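Local coordinates for protein acetone carboxylase alpha subunit (Xanthobacter autotrophicus Py2, PDB 5M45) that belongs to the hydantoinase B/oxoprolinase family and forms the alpha subunit of a bacterial carboxylase built as a six-chain assembly with manganese and magnesium ions, at residues Val158-Glu163 against Gly168-Val173; Ala208-Phe213 against Gly240-Arg245; Thr93-Ala98 against Ala117-Met122; Ile17-Glu22 against Ala259-Ala264. One frame throughout, in Å; residues are numbered along the deposited sequence.

Contact 1: residues Val158-Glu163 against Gly168-Val173; sequences VPIFWE and GWVGGV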
loop_
_atom_site.group_PDB
_atom_site.type_symbol
_atom_site.label_atom_id
_atom_site.label_comp_id
_atom_site.label_asym_id
_atom_site.label_seq_id
_atom_site.Cartn_x
_atom_site.Cartn_y
_atom_site.Cartn_z
ATOM N N VAL A 158 18.332 7.731 -11.794
ATOM C CA VAL A 158 19.705 7.864 -11.272
ATOM C C VAL A 158 20.274 9.230 -11.751
ATOM O O VAL A 158 20.265 9.510 -12.958
ATOM C CB VAL A 158 20.596 6.719 -11.789
ATOM C CG1 VAL A 158 22.033 6.931 -11.376
ATOM C CG2 VAL A 158 20.060 5.380 -11.289
ATOM N N PRO A 159 20.800 10.056 -10.821
ATOM C CA PRO A 159 21.466 11.295 -11.242
ATOM C C PRO A 159 22.834 11.009 -11.848
ATOM O O PRO A 159 23.472 9.987 -11.516
ATOM C CB PRO A 159 21.598 12.098 -9.938
ATOM C CG PRO A 159 21.745 11.033 -8.889
ATOM C CD PRO A 159 20.846 9.892 -9.355
ATOM N N ILE A 160 23.249 11.883 -12.758
ATOM C CA ILE A 160 24.564 11.801 -13.417
ATOM C C ILE A 160 25.433 12.991 -13.017
ATOM O O ILE A 160 25.019 14.143 -13.173
ATOM C CB ILE A 160 24.403 11.752 -14.964
ATOM C CG1 ILE A 160 23.475 10.588 -15.349
ATOM C CG2 ILE A 160 25.768 11.648 -15.628
ATOM C CD1 ILE A 160 23.063 10.523 -16.819
ATOM N N PHE A 161 26.635 12.705 -12.513
ATOM C CA PHE A 161 27.595 13.696 -11.998
ATOM C C PHE A 161 28.879 13.744 -12.850
ATOM O O PHE A 161 29.273 12.761 -13.454
ATOM C CB PHE A 161 27.941 13.389 -10.516
ATOM C CG PHE A 161 26.883 13.857 -9.525
ATOM C CD1 PHE A 161 25.717 13.144 -9.341
ATOM C CD2 PHE A 161 27.097 15.000 -8.757
ATOM C CE1 PHE A 161 24.755 13.559 -8.405
ATOM C CE2 PHE A 161 26.135 15.436 -7.858
ATOM C CZ PHE A 161 24.971 14.710 -7.659
ATOM N N TRP A 162 29.483 14.916 -12.936
ATOM C CA TRP A 162 30.776 15.119 -13.576
ATOM C C TRP A 162 31.579 16.058 -12.672
ATOM O O TRP A 162 31.157 17.184 -12.397
ATOM C CB TRP A 162 30.655 15.713 -14.991
ATOM C CG TRP A 162 32.012 15.904 -15.645
ATOM C CD1 TRP A 162 32.676 17.106 -15.853
ATOM C CD2 TRP A 162 32.881 14.891 -16.144
ATOM N NE1 TRP A 162 33.900 16.877 -16.439
ATOM C CE2 TRP A 162 34.049 15.531 -16.631
ATOM C CE3 TRP A 162 32.787 13.507 -16.232
ATOM C CZ2 TRP A 162 35.104 14.829 -17.199
ATOM C CZ3 TRP A 162 33.867 12.804 -16.808
ATOM C CH2 TRP A 162 34.986 13.467 -17.294
ATOM N N GLU A 163 32.725 15.560 -12.201
ATOM C CA GLU A 163 33.595 16.309 -11.286
ATOM C C GLU A 163 32.860 16.941 -10.113
ATOM O O GLU A 163 33.043 18.102 -9.801
ATOM C CB GLU A 163 34.425 17.320 -12.079
ATOM C CG GLU A 163 35.558 16.556 -12.781
ATOM C CD GLU A 163 36.418 17.391 -13.695
ATOM O OE1 GLU A 163 36.141 18.619 -13.796
ATOM O OE2 GLU A 163 37.356 16.798 -14.324
ATOM N N GLY A 168 22.930 15.866 -15.297
ATOM C CA GLY A 168 21.801 15.175 -15.946
ATOM C C GLY A 168 21.208 14.075 -15.089
ATOM O O GLY A 168 21.555 13.932 -13.899
ATOM N N TRP A 169 20.261 13.347 -15.680
ATOM C CA TRP A 169 19.642 12.194 -15.045
ATOM C C TRP A 169 19.380 11.122 -16.110
ATOM O O TRP A 169 19.257 11.454 -17.295
ATOM C CB TRP A 169 18.277 12.578 -14.449
ATOM C CG TRP A 169 18.173 13.809 -13.558
ATOM C CD1 TRP A 169 18.195 15.118 -13.949
ATOM C CD2 TRP A 169 18.006 13.830 -12.131
ATOM N NE1 TRP A 169 18.042 15.953 -12.870
ATOM C CE2 TRP A 169 17.921 15.193 -11.741
ATOM C CE3 TRP A 169 17.900 12.840 -11.145
ATOM C CZ2 TRP A 169 17.721 15.576 -10.412
ATOM C CZ3 TRP A 169 17.704 13.240 -9.810
ATOM C CH2 TRP A 169 17.617 14.585 -9.467
ATOM N N VAL A 170 19.236 9.852 -15.692
ATOM C CA VAL A 170 18.749 8.806 -16.592
ATOM C C VAL A 170 17.560 8.091 -15.931
ATOM O O VAL A 170 17.598 7.748 -14.728
ATOM C CB VAL A 170 19.847 7.805 -17.018
ATOM C CG1 VAL A 170 20.570 7.222 -15.832
ATOM C CG2 VAL A 170 19.280 6.672 -17.865
ATOM N N GLY A 171 16.506 7.885 -16.704
ATOM C CA GLY A 171 15.323 7.155 -16.233
ATOM C C GLY A 171 15.113 5.872 -17.009
ATOM O O GLY A 171 15.311 5.853 -18.236
ATOM N N GLY A 172 14.721 4.813 -16.300
ATOM C CA GLY A 172 14.310 3.545 -16.914
ATOM C C GLY A 172 12.989 3.048 -16.355
ATOM O O GLY A 172 12.761 3.112 -15.136
ATOM N N VAL A 173 12.090 2.611 -17.237
ATOM C CA VAL A 173 10.746 2.129 -16.861
ATOM C C VAL A 173 10.510 0.719 -17.375
ATOM O O VAL A 173 10.937 0.392 -18.499
ATOM C CB VAL A 173 9.638 3.084 -17.339
ATOM C CG1 VAL A 173 9.671 3.265 -18.864
ATOM C CG2 VAL A 173 8.243 2.605 -16.903
#
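V158 and V170 face each other as an antiparallel hydrogen-bonded pair, the tightest part of this contact, well inside the hairpin of strands 153-162 and 165-175. V158 N gives a nearly straight bond to V170 O at 3.0 Å, and V170 N returns one to V158 O at 2.9 Å. On the same face, V170 CG1 takes the hemmed-in place between its own N and carbonyl carbon (chi1 53°), which sets it 4.1 Å from V158 CB; I160 CD1 reaches V170 CB at 4.2 Å. C241 of helix 227-255 packs on both valines and I244 on V170. The other face carries P159 and W169, a non-hydrogen-bonded pair in which P159 CB lies 4.0 Å from W169 CE3, W169 packing on I119 and M122 of helix 111-124. Toward the turn the hold slackens. I160 N reaches G168 O at 2.9 Å, but the donor stands above the carbonyl plane, and the return bond, G168 N to I160 O, is weak at 3.4 Å. The strand then runs out through partly exposed F161 and W162 to exposed E163. The chemistry implies a hairpin held by backbone bonds away from the turn and wedged between helices by apolar side chains.

Contact 2: residues Ala208-Phe213 against Gly240-Arg245; sequences ANDTLF and GCHMIR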
loop_
_atom_site.group_PDB
_atom_site.type_symbol
_atom_site.label_atom_id
_atom_site.label_comp_id
_atom_site.label_asym_id
_atom_site.label_seq_id
_atom_site.Cartn_x
_atom_site.Cartn_y
_atom_site.Cartn_z
ATOM N N ALA A 208 21.905 3.706 -2.278
ATOM C CA ALA A 208 23.018 4.626 -2.277
ATOM C C ALA A 208 24.308 3.825 -2.504
ATOM O O ALA A 208 24.335 2.600 -2.269
ATOM C CB ALA A 208 23.059 5.399 -0.953
ATOM N N ASN A 209 25.355 4.498 -2.979
ATOM C CA ASN A 209 26.573 3.829 -3.388
ATOM C C ASN A 209 26.271 2.624 -4.333
ATOM O O ASN A 209 26.833 1.534 -4.207
ATOM C CB ASN A 209 27.363 3.405 -2.136
ATOM C CG ASN A 209 28.796 3.038 -2.441
ATOM O OD1 ASN A 209 29.450 3.636 -3.346
ATOM N ND2 ASN A 209 29.316 2.028 -1.712
ATOM N N ASP A 210 25.334 2.831 -5.251
ATOM C CA ASP A 210 24.968 1.831 -6.268
ATOM C C ASP A 210 24.373 0.541 -5.691
ATOM O O ASP A 210 24.328 -0.481 -6.379
ATOM C CB ASP A 210 26.167 1.536 -7.231
ATOM C CG ASP A 210 26.432 2.686 -8.233
ATOM O OD1 ASP A 210 25.667 3.681 -8.316
ATOM O OD2 ASP A 210 27.441 2.589 -8.977
ATOM N N THR A 211 23.880 0.596 -4.455
ATOM C CA THR A 211 23.469 -0.599 -3.716
ATOM C C THR A 211 22.057 -0.392 -3.159
ATOM O O THR A 211 21.821 0.599 -2.444
ATOM C CB THR A 211 24.421 -0.895 -2.556
ATOM O OG1 THR A 211 25.753 -0.940 -3.051
ATOM C CG2 THR A 211 24.116 -2.252 -1.912
ATOM N N LEU A 212 21.137 -1.323 -3.473
ATOM C CA LEU A 212 19.768 -1.232 -2.957
ATOM C C LEU A 212 19.657 -1.493 -1.435
ATOM O O LEU A 212 20.330 -2.380 -0.893
ATOM C CB LEU A 212 18.843 -2.186 -3.739
ATOM C CG LEU A 212 18.641 -1.797 -5.212
ATOM C CD1 LEU A 212 17.937 -2.915 -5.922
ATOM C CD2 LEU A 212 17.816 -0.544 -5.386
ATOM N N PHE A 213 18.819 -0.734 -0.762
ATOM C CA PHE A 213 18.646 -0.888 0.693
ATOM C C PHE A 213 17.777 -2.124 0.993
ATOM O O PHE A 213 16.735 -2.336 0.363
ATOM C CB PHE A 213 17.950 0.338 1.328
ATOM C CG PHE A 213 18.653 1.664 1.143
ATOM C CD1 PHE A 213 20.016 1.794 1.300
ATOM C CD2 PHE A 213 17.912 2.822 0.890
ATOM C CE1 PHE A 213 20.648 3.050 1.176
ATOM C CE2 PHE A 213 18.535 4.066 0.754
ATOM C CZ PHE A 213 19.915 4.173 0.895
ATOM N N GLY A 240 20.138 -0.884 -17.268
ATOM C CA GLY A 240 20.097 0.102 -18.326
ATOM C C GLY A 240 20.471 1.525 -17.875
ATOM O O GLY A 240 21.185 2.226 -18.590
ATOM N N CYS A 241 20.005 1.928 -16.713
ATOM C CA CYS A 241 20.397 3.221 -16.126
ATOM C C CYS A 241 21.923 3.332 -15.980
ATOM O O CYS A 241 22.497 4.347 -16.381
ATOM C CB CYS A 241 19.708 3.476 -14.783
ATOM S SG CYS A 241 17.913 3.807 -14.880
ATOM N N HIS A 242 22.566 2.289 -15.430
ATOM C CA HIS A 242 24.027 2.305 -15.218
ATOM C C HIS A 242 24.841 2.182 -16.510
ATOM O O HIS A 242 25.900 2.805 -16.609
ATOM C CB HIS A 242 24.463 1.280 -14.135
ATOM C CG HIS A 242 24.120 1.719 -12.741
ATOM N ND1 HIS A 242 24.327 0.920 -11.632
ATOM C CD2 HIS A 242 23.574 2.868 -12.281
ATOM C CE1 HIS A 242 23.956 1.578 -10.545
ATOM N NE2 HIS A 242 23.488 2.759 -10.917
ATOM N N MET A 243 24.329 1.437 -17.497
ATOM C CA MET A 243 24.930 1.398 -18.853
ATOM C C MET A 243 24.965 2.806 -19.473
ATOM O O MET A 243 25.991 3.228 -20.023
ATOM C CB MET A 243 24.165 0.426 -19.791
ATOM C CG MET A 243 24.331 -1.050 -19.440
ATOM S SD MET A 243 23.197 -2.121 -20.332
ATOM C CE MET A 243 23.900 -1.989 -21.964
ATOM N N ILE A 244 23.862 3.537 -19.351
ATOM C CA ILE A 244 23.776 4.899 -19.922
ATOM C C ILE A 244 24.658 5.886 -19.145
ATOM O O ILE A 244 25.349 6.695 -19.765
ATOM C CB ILE A 244 22.306 5.364 -20.051
ATOM C CG1 ILE A 244 21.584 4.555 -21.150
ATOM C CG2 ILE A 244 22.210 6.863 -20.362
ATOM C CD1 ILE A 244 20.069 4.484 -20.931
ATOM N N ARG A 245 24.629 5.838 -17.807
ATOM C CA ARG A 245 25.528 6.688 -16.981
ATOM C C ARG A 245 26.999 6.518 -17.401
ATOM O O ARG A 245 27.727 7.493 -17.593
ATOM C CB ARG A 245 25.368 6.407 -15.486
ATOM C CG ARG A 245 26.196 7.350 -14.580
ATOM C CD ARG A 245 26.083 6.983 -13.097
ATOM N NE ARG A 245 26.601 5.637 -12.860
ATOM C CZ ARG A 245 26.469 4.952 -11.726
ATOM N NH1 ARG A 245 25.837 5.455 -10.665
ATOM N NH2 ARG A 245 26.997 3.733 -11.641
HETATM O O HOH W 1 23.070 4.697 -8.819
#
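D210 OD1 is gripped twice: R245 NH1 donates to it at 2.9 Å in a nearly straight bond, and a water donates to it at 2.8 Å. The arginine arrives end-on, so its second nitrogen, NH2, meets the other oxygen, D210 OD2, also at 2.9 Å, and the pair makes a two-pronged salt bridge. OD1 uses its syn lone pair with the oxygen almost exactly in the guanidinium plane; OD2 is also met on its syn side, though 31° out of the carboxylate plane, in keeping with a 28° twist between the two flat groups. H242, one helical turn before R245, lies against the guanidinium. R245 NH2 stands 3.5 Å above the centre of the imidazole of H242, and a bend at chi3 (62°) folds the arginine back over that ring. The water that holds OD1 sits in the plane of the H242 ring at its edge, 2.9 Å from NE2, and so bridges the two segments a second time. D210 belongs to a type I' beta turn from A208 to T211, whose positive phi angles present the carboxylate to helix 227-255. A chain of another protein bonds D210 O and packs on H242. The aspartate probably offsets much of the arginine's charge, the paired bonds fix how carboxylate and guanidinium are turned, and the imidazole under NH2 and the water on OD1 add to that hold.

Contact 3: residues Thr93-Ala98 against Ala117-Met122; sequences TLYNAA and AAIKYM. With AE4 (3,6,9,12,15-pentaoxaheptadecan-1-ol), chain P.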
loop_
_atom_site.group_PDB
_atom_site.type_symbol
_atom_site.label_atom_id
_atom_site.label_comp_id
_atom_site.label_asym_id
_atom_site.label_seq_id
_atom_site.Cartn_x
_atom_site.Cartn_y
_atom_site.Cartn_z
ATOM N N THR A 93 15.604 6.686 -21.037
ATOM C CA THR A 93 15.585 8.060 -21.463
ATOM C C THR A 93 16.705 8.884 -20.748
ATOM O O THR A 93 16.950 8.722 -19.521
ATOM C CB THR A 93 14.188 8.669 -21.237
ATOM O OG1 THR A 93 13.181 7.856 -21.881
ATOM C CG2 THR A 93 14.132 10.101 -21.798
ATOM N N LEU A 94 17.369 9.762 -21.521
ATOM C CA LEU A 94 18.451 10.630 -21.009
ATOM C C LEU A 94 17.913 12.065 -20.825
ATOM O O LEU A 94 17.291 12.599 -21.753
ATOM C CB LEU A 94 19.653 10.598 -21.957
ATOM C CG LEU A 94 20.844 11.527 -21.657
ATOM C CD1 LEU A 94 21.471 11.249 -20.290
ATOM C CD2 LEU A 94 21.871 11.375 -22.771
ATOM N N TYR A 95 18.108 12.652 -19.638
ATOM C CA TYR A 95 17.610 13.998 -19.294
ATOM C C TYR A 95 18.745 14.988 -18.985
ATOM O O TYR A 95 19.813 14.595 -18.493
ATOM C CB TYR A 95 16.662 13.940 -18.058
ATOM C CG TYR A 95 15.443 13.075 -18.280
ATOM C CD1 TYR A 95 15.490 11.703 -18.039
ATOM C CD2 TYR A 95 14.235 13.624 -18.726
ATOM C CE1 TYR A 95 14.367 10.892 -18.248
ATOM C CE2 TYR A 95 13.127 12.812 -18.948
ATOM C CZ TYR A 95 13.209 11.436 -18.688
ATOM O OH TYR A 95 12.130 10.593 -18.941
ATOM N N ASN A 96 18.511 16.272 -19.274
ATOM C CA ASN A 96 19.367 17.357 -18.778
ATOM C C ASN A 96 19.050 17.652 -17.279
ATOM O O ASN A 96 18.147 17.062 -16.715
ATOM C CB ASN A 96 19.298 18.594 -19.712
ATOM C CG ASN A 96 17.977 19.345 -19.657
ATOM O OD1 ASN A 96 17.247 19.333 -18.658
ATOM N ND2 ASN A 96 17.679 20.056 -20.760
ATOM N N ALA A 97 19.833 18.522 -16.640
ATOM C CA ALA A 97 19.708 18.799 -15.205
ATOM C C ALA A 97 18.332 19.294 -14.790
ATOM O O ALA A 97 17.888 19.026 -13.661
ATOM C CB ALA A 97 20.776 19.764 -14.750
ATOM N N ALA A 98 17.636 19.987 -15.694
ATOM C CA ALA A 98 16.282 20.505 -15.429
ATOM C C ALA A 98 15.163 19.475 -15.604
ATOM O O ALA A 98 13.982 19.831 -15.478
ATOM C CB ALA A 98 16.004 21.727 -16.307
ATOM N N ALA A 117 8.581 14.515 -15.447
ATOM C CA ALA A 117 7.708 15.164 -14.481
ATOM C C ALA A 117 8.010 14.721 -13.031
ATOM O O ALA A 117 7.868 15.513 -12.118
ATOM C CB ALA A 117 6.242 14.945 -14.844
ATOM N N ALA A 118 8.432 13.480 -12.830
ATOM C CA ALA A 118 8.867 13.020 -11.504
ATOM C C ALA A 118 10.164 13.730 -11.062
ATOM O O ALA A 118 10.277 14.146 -9.899
ATOM C CB ALA A 118 9.048 11.512 -11.452
ATOM N N ILE A 119 11.119 13.861 -11.975
ATOM C CA ILE A 119 12.336 14.633 -11.696
ATOM C C ILE A 119 11.960 16.101 -11.326
ATOM O O ILE A 119 12.464 16.644 -10.341
ATOM C CB ILE A 119 13.306 14.604 -12.895
ATOM C CG1 ILE A 119 13.922 13.217 -13.067
ATOM C CG2 ILE A 119 14.436 15.625 -12.718
ATOM C CD1 ILE A 119 14.477 12.920 -14.455
ATOM N N LYS A 120 11.039 16.702 -12.086
ATOM C CA LYS A 120 10.639 18.081 -11.808
ATOM C C LYS A 120 9.922 18.228 -10.437
ATOM O O LYS A 120 10.074 19.258 -9.761
ATOM C CB LYS A 120 9.802 18.651 -12.967
ATOM C CG LYS A 120 10.607 18.820 -14.249
ATOM C CD LYS A 120 9.748 18.953 -15.509
ATOM C CE LYS A 120 10.591 18.776 -16.758
ATOM N NZ LYS A 120 9.828 18.931 -18.008
ATOM N N TYR A 121 9.159 17.211 -10.019
ATOM C CA TYR A 121 8.585 17.192 -8.673
ATOM C C TYR A 121 9.698 17.244 -7.581
ATOM O O TYR A 121 9.583 17.979 -6.587
ATOM C CB TYR A 121 7.674 15.965 -8.465
ATOM C CG TYR A 121 6.927 15.958 -7.139
ATOM C CD1 TYR A 121 5.709 16.626 -7.004
ATOM C CD2 TYR A 121 7.440 15.316 -6.017
ATOM C CE1 TYR A 121 5.014 16.624 -5.798
ATOM C CE2 TYR A 121 6.744 15.301 -4.797
ATOM C CZ TYR A 121 5.541 15.958 -4.688
ATOM O OH TYR A 121 4.855 15.983 -3.514
ATOM N N MET A 122 10.739 16.444 -7.750
ATOM C CA MET A 122 11.915 16.492 -6.850
ATOM C C MET A 122 12.578 17.860 -6.832
ATOM O O MET A 122 12.948 18.383 -5.763
ATOM C CB MET A 122 12.946 15.375 -7.182
ATOM C CG MET A 122 12.413 13.942 -6.978
ATOM S SD MET A 122 13.658 12.631 -7.028
ATOM C CE MET A 122 13.868 12.349 -8.767
HETATM C C2 AE4 P . 2.279 29.777 -22.157
HETATM C C3 AE4 P . 3.276 29.591 -21.015
HETATM O O4 AE4 P . 4.498 29.058 -21.535
HETATM C C5 AE4 P . 5.657 29.239 -20.706
HETATM C C6 AE4 P . 6.672 28.114 -20.944
HETATM O O7 AE4 P . 6.765 27.211 -19.831
HETATM C C8 AE4 P . 5.610 26.367 -19.700
HETATM C C9 AE4 P . 5.757 25.508 -18.456
HETATM C C11 AE4 P . 5.386 23.232 -19.149
HETATM O O10 AE4 P . 6.327 24.251 -18.824
HETATM C C12 AE4 P . 5.835 22.535 -20.422
HETATM O O13 AE4 P . 6.760 21.488 -20.122
HETATM C C14 AE4 P . 6.759 20.474 -21.119
HETATM C C15 AE4 P . 7.895 19.491 -20.861
HETATM O O16 AE4 P . 7.549 18.689 -19.732
HETATM C C17 AE4 P . 7.009 17.413 -20.057
HETATM C C18 AE4 P . 6.876 16.628 -18.758
HETATM O O19 AE4 P . 8.166 16.529 -18.112
#
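I119 reaches from helix 111-124 over one face of the Y95 ring, the two side chains meeting at a slant. Its CD1 sits 4.1 Å from the ring centroid and 19° off the normal, a CH-pi contact displaced toward the CG and CD1 side of the ring, with CD1 of I119 and CD1 of Y95 3.9 Å apart. The chi1 of I119, -70°, turns CG1 away from its own carbonyl and sends the chain out to the strand. The Y95 hydroxyl bonds V112 O, earlier in the same helix, so the ring is held by its polar end as well as by the methyl on its face. K120, next along the helix, takes a different course. Its extended chain runs alongside the loop after the strand, where A98 O comes 3.7 Å from K120 CG and 3.8 Å from K120 CE, packing with no hydrogen bond. Beyond it the ammonium, K120 NZ, gives a hydrogen bond of 2.9 Å to O19 of 3,6,9,12,15-pentaoxaheptadecan-1-ol, lies equally near its O16, and makes a salt bridge to D100. A117 lines the same pocket, its N 3.4 Å from O19. One side of this buried contact is thus apolar, aromatic face against methyl, and the other polar. Neighbouring residues of one helical turn divide the work: I119 fastens the helix to the sheet, while K120, with D100 probably balancing its charge, offers its ammonium to an ether oxygen and the terminal hydroxyl of the bound molecule.

Contact 4: residues Ile17-Glu22 against Ala259-Ala264; sequences IVRGGE and AYWKFA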
loop_
_atom_site.group_PDB
_atom_site.type_symbol
_atom_site.label_atom_id
_atom_site.label_comp_id
_atom_site.label_asym_id
_atom_site.label_seq_id
_atom_site.Cartn_x
_atom_site.Cartn_y
_atom_site.Cartn_z
ATOM N N ILE A 17 23.930 22.119 -6.325
ATOM C CA ILE A 17 24.586 20.949 -6.913
ATOM C C ILE A 17 24.719 20.939 -8.430
ATOM O O ILE A 17 25.517 20.157 -8.941
ATOM C CB ILE A 17 23.944 19.606 -6.495
ATOM C CG1 ILE A 17 22.521 19.470 -7.069
ATOM C CG2 ILE A 17 23.966 19.459 -4.987
ATOM C CD1 ILE A 17 21.870 18.132 -6.789
ATOM N N VAL A 18 23.943 21.749 -9.163
ATOM C CA VAL A 18 24.044 21.745 -10.643
ATOM C C VAL A 18 25.406 22.308 -11.049
ATOM O O VAL A 18 25.957 23.177 -10.339
ATOM C CB VAL A 18 22.915 22.555 -11.313
ATOM C CG1 VAL A 18 23.046 22.599 -12.840
ATOM C CG2 VAL A 18 21.553 21.981 -10.929
ATOM N N ARG A 19 25.967 21.809 -12.148
ATOM C CA ARG A 19 27.205 22.386 -12.702
ATOM C C ARG A 19 27.095 23.906 -12.837
ATOM O O ARG A 19 26.151 24.381 -13.446
ATOM C CB ARG A 19 27.536 21.771 -14.074
ATOM C CG ARG A 19 28.830 22.326 -14.725
ATOM C CD ARG A 19 29.040 21.706 -16.103
ATOM N NE ARG A 19 29.986 22.480 -16.885
ATOM C CZ ARG A 19 31.290 22.457 -16.744
ATOM N NH1 ARG A 19 31.882 21.632 -15.860
ATOM N NH2 ARG A 19 32.028 23.260 -17.540
ATOM N N GLY A 20 28.076 24.638 -12.301
ATOM C CA GLY A 20 28.063 26.108 -12.234
ATOM C C GLY A 20 27.611 26.684 -10.880
ATOM O O GLY A 20 27.851 27.862 -10.614
ATOM N N GLY A 21 26.945 25.883 -10.039
ATOM C CA GLY A 21 26.596 26.290 -8.674
ATOM C C GLY A 21 25.151 26.660 -8.378
ATOM O O GLY A 21 24.810 26.974 -7.223
ATOM N N GLU A 22 24.290 26.659 -9.385
ATOM C CA GLU A 22 22.867 26.853 -9.117
ATOM C C GLU A 22 22.290 25.634 -8.383
ATOM O O GLU A 22 22.720 24.499 -8.621
ATOM C CB GLU A 22 22.105 27.047 -10.421
ATOM C CG GLU A 22 22.420 28.337 -11.168
ATOM C CD GLU A 22 21.745 28.340 -12.522
ATOM O OE1 GLU A 22 22.090 27.459 -13.375
ATOM O OE2 GLU A 22 20.841 29.184 -12.727
ATOM N N ALA A 259 31.114 20.896 -24.745
ATOM C CA ALA A 259 30.317 20.457 -25.874
ATOM C C ALA A 259 29.063 19.673 -25.425
ATOM O O ALA A 259 27.969 19.907 -25.960
ATOM C CB ALA A 259 31.153 19.613 -26.827
ATOM N N TYR A 260 29.220 18.745 -24.472
ATOM C CA TYR A 260 28.070 17.985 -23.969
ATOM C C TYR A 260 27.041 18.915 -23.320
ATOM O O TYR A 260 25.841 18.744 -23.535
ATOM C CB TYR A 260 28.496 16.898 -22.953
ATOM C CG TYR A 260 27.323 16.116 -22.419
ATOM C CD1 TYR A 260 26.867 14.982 -23.088
ATOM C CD2 TYR A 260 26.638 16.523 -21.275
ATOM C CE1 TYR A 260 25.770 14.277 -22.635
ATOM C CE2 TYR A 260 25.547 15.808 -20.808
ATOM C CZ TYR A 260 25.095 14.697 -21.497
ATOM O OH TYR A 260 23.992 13.973 -21.078
ATOM N N TRP A 261 27.522 19.861 -22.522
ATOM C CA TRP A 261 26.665 20.848 -21.817
ATOM C C TRP A 261 25.845 21.699 -22.804
ATOM O O TRP A 261 24.642 21.949 -22.576
ATOM C CB TRP A 261 27.519 21.686 -20.855
ATOM C CG TRP A 261 26.778 22.559 -19.846
ATOM C CD1 TRP A 261 26.750 23.925 -19.801
ATOM C CD2 TRP A 261 25.987 22.114 -18.733
ATOM N NE1 TRP A 261 25.975 24.344 -18.741
ATOM C CE2 TRP A 261 25.504 23.259 -18.067
ATOM C CE3 TRP A 261 25.641 20.863 -18.234
ATOM C CZ2 TRP A 261 24.691 23.189 -16.939
ATOM C CZ3 TRP A 261 24.833 20.787 -17.095
ATOM C CH2 TRP A 261 24.384 21.949 -16.458
ATOM N N LYS A 262 26.448 22.098 -23.917
ATOM C CA LYS A 262 25.670 22.751 -24.993
ATOM C C LYS A 262 24.600 21.846 -25.623
ATOM O O LYS A 262 23.453 22.278 -25.765
ATOM C CB LYS A 262 26.575 23.353 -26.066
ATOM C CG LYS A 262 27.340 24.531 -25.464
ATOM C CD LYS A 262 27.916 25.473 -26.485
ATOM C CE LYS A 262 29.210 24.965 -27.061
ATOM N NZ LYS A 262 30.351 25.921 -26.962
ATOM N N PHE A 263 24.978 20.611 -25.969
ATOM C CA PHE A 263 24.054 19.655 -26.585
ATOM C C PHE A 263 22.833 19.381 -25.705
ATOM O O PHE A 263 21.697 19.251 -26.213
ATOM C CB PHE A 263 24.777 18.334 -26.864
ATOM C CG PHE A 263 23.964 17.340 -27.634
ATOM C CD1 PHE A 263 23.853 17.419 -29.024
ATOM C CD2 PHE A 263 23.315 16.290 -26.979
ATOM C CE1 PHE A 263 23.110 16.466 -29.750
ATOM C CE2 PHE A 263 22.591 15.342 -27.698
ATOM C CZ PHE A 263 22.486 15.425 -29.077
ATOM N N ALA A 264 23.065 19.292 -24.389
ATOM C CA ALA A 264 22.026 18.926 -23.449
ATOM C C ALA A 264 20.821 19.908 -23.410
ATOM O O ALA A 264 19.742 19.482 -22.979
ATOM C CB ALA A 264 22.604 18.737 -22.060
#
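Near-trans first torsions on both partners, chi1 180° in R19 and -168° in W261, throw each side chain straight out from its backbone, and the two chains run alongside each other, head to tail. R19 stays extended as far as NE, so its aliphatic part lies across one face of the indole. R19 CB begins the overlap 4.0 Å from W261 CH2, and R19 CD follows, 4.2 Å from the six-membered ring's centroid in a CH-pi contact. The guanidinium itself goes further, turned 69° against the indole; with R19 CZ 5.6 Å from the five-membered ring's centroid, any cation-pi attraction is weak. Its charge is met instead by E258, in a salt bridge through NH2. V18 crosses at about a right angle and puts CG1 at the indole edge, 3.9 Å from W261 CH2. V18 and R19 begin a type II beta turn, V18 to G21, closed by a bond of 2.9 Å from G21 N to V18 O, with G20 in the positive-phi third position where this turn favours glycine. The arrangement is that of an N-terminal turn packed against helix 257-282 through the aliphatic chain of an arginine laid over a tryptophan face.

Overall arrangement
From the N terminus, the turn at 17-22 opens the longest loop, which contact 4 closes only at helix 257-282; the other three contacts are nested inside it. They follow in series without crossing: contact 3 closes first, from strand 90-95 to helix 111-124, then the hairpin of contact 1, then contact 2 between the turn at 208-211 and helix 227-255. Strands 90-95 and 165-175 are neighbours in one antiparallel sheet, so contacts 1 and 3 share backbone bonds, W169 with Y95 and T93 with G171. Helix 227-255, part of contact 2, lies over the sheet of contacts 1 and 3. N96 bonds A264 O, linking contact 3 to contact 4.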